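Local structure of agglutinin (4G9M) at residues B[109-114]-B[124-129]. The protein is a fungal agglutinin that probably binds carbohydrate through a ricin-type beta-trefoil fold and assembles as a domain-swapped dimer. Numbering follows the deposited sequence.
Sequences FVLDLK and VIYYNN
Val110 and Tyr127 form one hydrogen-bonded pair of an antiparallel beta hairpin, Asp112 and Ile125 the other; the hairpin is made of strands 109-113 and 122-128 of the trefoil. Four backbone bonds establish the register. Val110 N to Tyr127 O (3.0 Å) is almost straight, 175° at the hydrogen, whereas the bond from Asp112 N to Ile125 O is clearly bent; the short Ile125 N to Asp112 O bond (2.8 Å) closes that second pair. The N-to-C directions of the short segments 109-113 and 124-128 make 138°, well short of strictly antiparallel, evidence of strong twist.

The two faces differ in chemistry. On one, Leu111 and Tyr126 lie side by side, CD1 of Leu111 coming to 3.7 Å from CE1 of Tyr126, and Leu113 and Val124 cross at about a right angle, CD1 of Leu113 3.9 Å from CG2 of Val124. Leu111, Val124 and Tyr126 all also rest on Val81 of strand 81-84, while the Tyr126 hydroxyl is hydrogen-bonded to Gly70 O.

On the other face, Asp112 extends with CG anti to the backbone N, which lays its carboxylate alongside Tyr127. Its OD2 makes a van der Waals contact with CD2 of Tyr127 at 3.2 Å, oblique to the ring, with carboxylate and ring planes 76° apart; the polar partner of this buried oxygen is Gln135 NE2, through a hydrogen bond. Farther along, Val110 CG1 packs against the Asn129 amide, 3.6 Å from its CG, and Asn129 ND2 reaches Asn56 OD1 of the second subunit, linking this end of the hairpin to that subunit.

The apolar face packs into the trefoil core. Gln135, bonded to Asp112 OD2, and Trp137, whose NE1 bonds to Leu111 O, are consistent with the Q-x-W signature of ricin-type beta-trefoil lectins.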
ATOM      1  N   PHE B 109       3.411 -13.050  -3.841  1.00 18.99           N
ATOM      2  CA  PHE B 109       4.094 -13.419  -2.597  1.00 17.30           C
ATOM      3  C   PHE B 109       4.258 -12.274  -1.622  1.00 17.40           C
ATOM      4  O   PHE B 109       4.658 -11.171  -2.007  1.00 23.57           O
ATOM      5  CB  PHE B 109       5.446 -14.062  -2.895  1.00 19.06           C
ATOM      6  CG  PHE B 109       5.321 -15.359  -3.639  1.00 18.34           C
ATOM      7  CD1 PHE B 109       5.089 -16.546  -2.960  1.00 23.53           C
ATOM      8  CD2 PHE B 109       5.381 -15.381  -5.017  1.00 17.59           C
ATOM      9  CE1 PHE B 109       4.941 -17.740  -3.650  1.00 24.45           C
ATOM     10  CE2 PHE B 109       5.230 -16.576  -5.723  1.00 21.82           C
ATOM     11  CZ  PHE B 109       5.009 -17.754  -5.028  1.00 21.78           C
ATOM     12  N   VAL B 110       3.966 -12.565  -0.353  1.00 16.06           N
ATOM     13  CA  VAL B 110       4.142 -11.608   0.738  1.00 16.11           C
ATOM     14  C   VAL B 110       4.982 -12.190   1.871  1.00 21.32           C
ATOM     15  O   VAL B 110       5.118 -13.407   1.980  1.00 17.26           O
ATOM     16  CB  VAL B 110       2.790 -11.135   1.324  1.00 19.98           C
ATOM     17  CG1 VAL B 110       2.030 -10.259   0.308  1.00 17.76           C
ATOM     18  CG2 VAL B 110       1.950 -12.309   1.798  1.00 16.10           C
ATOM     19  N   LEU B 111       5.525 -11.312   2.717  1.00 18.78           N
ATOM     20  CA  LEU B 111       6.221 -11.725   3.931  1.00 17.22           C
ATOM     21  C   LEU B 111       5.220 -12.341   4.892  1.00 21.74           C
ATOM     22  O   LEU B 111       4.190 -11.740   5.206  1.00 19.13           O
ATOM     23  CB  LEU B 111       6.922 -10.541   4.605  1.00 17.26           C
ATOM     24  CG  LEU B 111       8.403 -10.337   4.257  1.00 21.00           C
ATOM     25  CD1 LEU B 111       8.606 -10.251   2.774  1.00 21.78           C
ATOM     26  CD2 LEU B 111       8.956  -9.096   4.949  1.00 19.23           C
ATOM     27  N   ASP B 112       5.551 -13.524   5.380  1.00 16.44           N
ATOM     28  CA  ASP B 112       4.602 -14.349   6.127  1.00 16.58           C
ATOM     29  C   ASP B 112       5.264 -14.866   7.398  1.00 21.27           C
ATOM     30  O   ASP B 112       6.302 -15.503   7.340  1.00 18.68           O
ATOM     31  CB  ASP B 112       4.169 -15.509   5.210  1.00 16.61           C
ATOM     32  CG  ASP B 112       3.221 -16.484   5.870  1.00 22.57           C
ATOM     33  OD1 ASP B 112       3.508 -16.990   6.977  1.00 22.43           O
ATOM     34  OD2 ASP B 112       2.187 -16.798   5.242  1.00 21.62           O
ATOM     35  N   LEU B 113       4.672 -14.597   8.557  1.00 19.53           N
ATOM     36  CA  LEU B 113       5.156 -15.233   9.780  1.00 17.53           C
ATOM     37  C   LEU B 113       4.565 -16.643   9.838  1.00 17.90           C
ATOM     38  O   LEU B 113       3.369 -16.826  10.084  1.00 20.29           O
ATOM     39  CB  LEU B 113       4.788 -14.403  11.022  1.00 18.75           C
ATOM     40  CG  LEU B 113       5.360 -14.888  12.364  1.00 22.59           C
ATOM     41  CD1 LEU B 113       6.882 -15.036  12.309  1.00 21.10           C
ATOM     42  CD2 LEU B 113       4.984 -13.918  13.464  1.00 21.08           C
ATOM     43  N   LYS B 114       5.420 -17.634   9.600  1.00 19.40           N
ATOM     44  CA  LYS B 114       5.007 -19.012   9.346  1.00 21.17           C
ATOM     45  C   LYS B 114       3.973 -19.564  10.335  1.00 23.65           C
ATOM     46  O   LYS B 114       4.229 -19.642  11.538  1.00 19.99           O
ATOM     47  CB  LYS B 114       6.249 -19.916   9.326  1.00 20.11           C
ATOM     48  CG  LYS B 114       6.004 -21.372   8.917  1.00 21.69           C
ATOM     49  CD  LYS B 114       7.307 -22.148   9.036  1.00 28.58           C
ATOM     50  CE  LYS B 114       7.161 -23.598   8.628  1.00 31.47           C
ATOM     51  NZ  LYS B 114       8.413 -24.352   8.951  1.00 32.31           N
ATOM     52  N   VAL B 124      10.141 -16.314   9.090  1.00 17.01           N
ATOM     53  CA  VAL B 124       9.378 -15.485   8.171  1.00 15.77           C
ATOM     54  C   VAL B 124       9.716 -16.006   6.789  1.00 18.80           C
ATOM     55  O   VAL B 124      10.886 -16.249   6.483  1.00 17.91           O
ATOM     56  CB  VAL B 124       9.754 -14.015   8.322  1.00 16.96           C
ATOM     57  CG1 VAL B 124       9.092 -13.186   7.235  1.00 19.46           C
ATOM     58  CG2 VAL B 124       9.345 -13.539   9.690  1.00 19.76           C
ATOM     59  N   ILE B 125       8.689 -16.207   5.969  1.00 15.99           N
ATOM     60  CA  ILE B 125       8.877 -16.879   4.687  1.00 16.69           C
ATOM     61  C   ILE B 125       8.134 -16.091   3.613  1.00 16.34           C
ATOM     62  O   ILE B 125       7.255 -15.293   3.931  1.00 18.23           O
ATOM     63  CB  ILE B 125       8.308 -18.317   4.719  1.00 21.85           C
ATOM     64  CG1 ILE B 125       6.848 -18.321   5.202  1.00 21.17           C
ATOM     65  CG2 ILE B 125       9.157 -19.225   5.621  1.00 19.87           C
ATOM     66  CD1 ILE B 125       6.135 -19.682   5.047  1.00 16.81           C
ATOM     67  N   TYR B 126       8.495 -16.298   2.348  1.00 15.92           N
ATOM     68  CA  TYR B 126       7.648 -15.814   1.246  1.00 13.90           C
ATOM     69  C   TYR B 126       6.502 -16.785   1.117  1.00 15.37           C
ATOM     70  O   TYR B 126       6.707 -18.001   1.217  1.00 18.81           O
ATOM     71  CB  TYR B 126       8.431 -15.714  -0.083  1.00 17.81           C
ATOM     72  CG  TYR B 126       9.449 -14.606  -0.005  1.00 13.55           C
ATOM     73  CD1 TYR B 126       9.077 -13.288  -0.184  1.00 15.65           C
ATOM     74  CD2 TYR B 126      10.768 -14.874   0.323  1.00 16.59           C
ATOM     75  CE1 TYR B 126      10.008 -12.252  -0.050  1.00 19.07           C
ATOM     76  CE2 TYR B 126      11.706 -13.833   0.454  1.00 15.85           C
ATOM     77  CZ  TYR B 126      11.318 -12.544   0.270  1.00 17.50           C
ATOM     78  OH  TYR B 126      12.241 -11.513   0.416  1.00 20.61           O
ATOM     79  N   TYR B 127       5.290 -16.282   0.913  1.00 17.95           N
ATOM     80  CA  TYR B 127       4.143 -17.194   0.819  1.00 16.86           C
ATOM     81  C   TYR B 127       3.020 -16.514   0.068  1.00 15.56           C
ATOM     82  O   TYR B 127       2.872 -15.299   0.133  1.00 18.45           O
ATOM     83  CB  TYR B 127       3.657 -17.567   2.214  1.00 18.34           C
ATOM     84  CG  TYR B 127       2.959 -18.911   2.406  1.00 15.96           C
ATOM     85  CD1 TYR B 127       3.614 -20.127   2.158  1.00 16.88           C
ATOM     86  CD2 TYR B 127       1.676 -18.965   2.938  1.00 20.64           C
ATOM     87  CE1 TYR B 127       2.986 -21.348   2.398  1.00 16.24           C
ATOM     88  CE2 TYR B 127       1.043 -20.187   3.184  1.00 17.49           C
ATOM     89  CZ  TYR B 127       1.696 -21.371   2.906  1.00 14.07           C
ATOM     90  OH  TYR B 127       1.072 -22.566   3.176  1.00 18.60           O
ATOM     91  N   ASN B 128       2.217 -17.304  -0.628  1.00 18.01           N
ATOM     92  CA  ASN B 128       1.086 -16.769  -1.385  1.00 16.33           C
ATOM     93  C   ASN B 128       0.224 -15.875  -0.511  1.00 18.02           C
ATOM     94  O   ASN B 128      -0.113 -16.244   0.615  1.00 19.34           O
ATOM     95  CB  ASN B 128       0.243 -17.928  -1.936  1.00 18.57           C
ATOM     96  CG  ASN B 128      -0.808 -17.463  -2.919  1.00 21.97           C
ATOM     97  OD1 ASN B 128      -0.501 -17.177  -4.073  1.00 25.13           O
ATOM     98  ND2 ASN B 128      -2.055 -17.392  -2.470  1.00 22.57           N
ATOM     99  N   ASN B 129      -0.122 -14.700  -1.024  1.00 19.59           N
ATOM    100  CA  ASN B 129      -0.894 -13.740  -0.254  1.00 20.63           C
ATOM    101  C   ASN B 129      -2.326 -14.230  -0.153  1.00 18.99           C
ATOM    102  O   ASN B 129      -3.073 -14.223  -1.134  1.00 27.07           O
ATOM    103  CB  ASN B 129      -0.840 -12.342  -0.894  1.00 21.25           C
ATOM    104  CG  ASN B 129      -1.447 -11.262  -0.009  1.00 19.80           C
ATOM    105  OD1 ASN B 129      -1.802 -11.512   1.144  1.00 21.87           O
ATOM    106  ND2 ASN B 129      -1.557 -10.039  -0.548  1.00 21.41           N
TER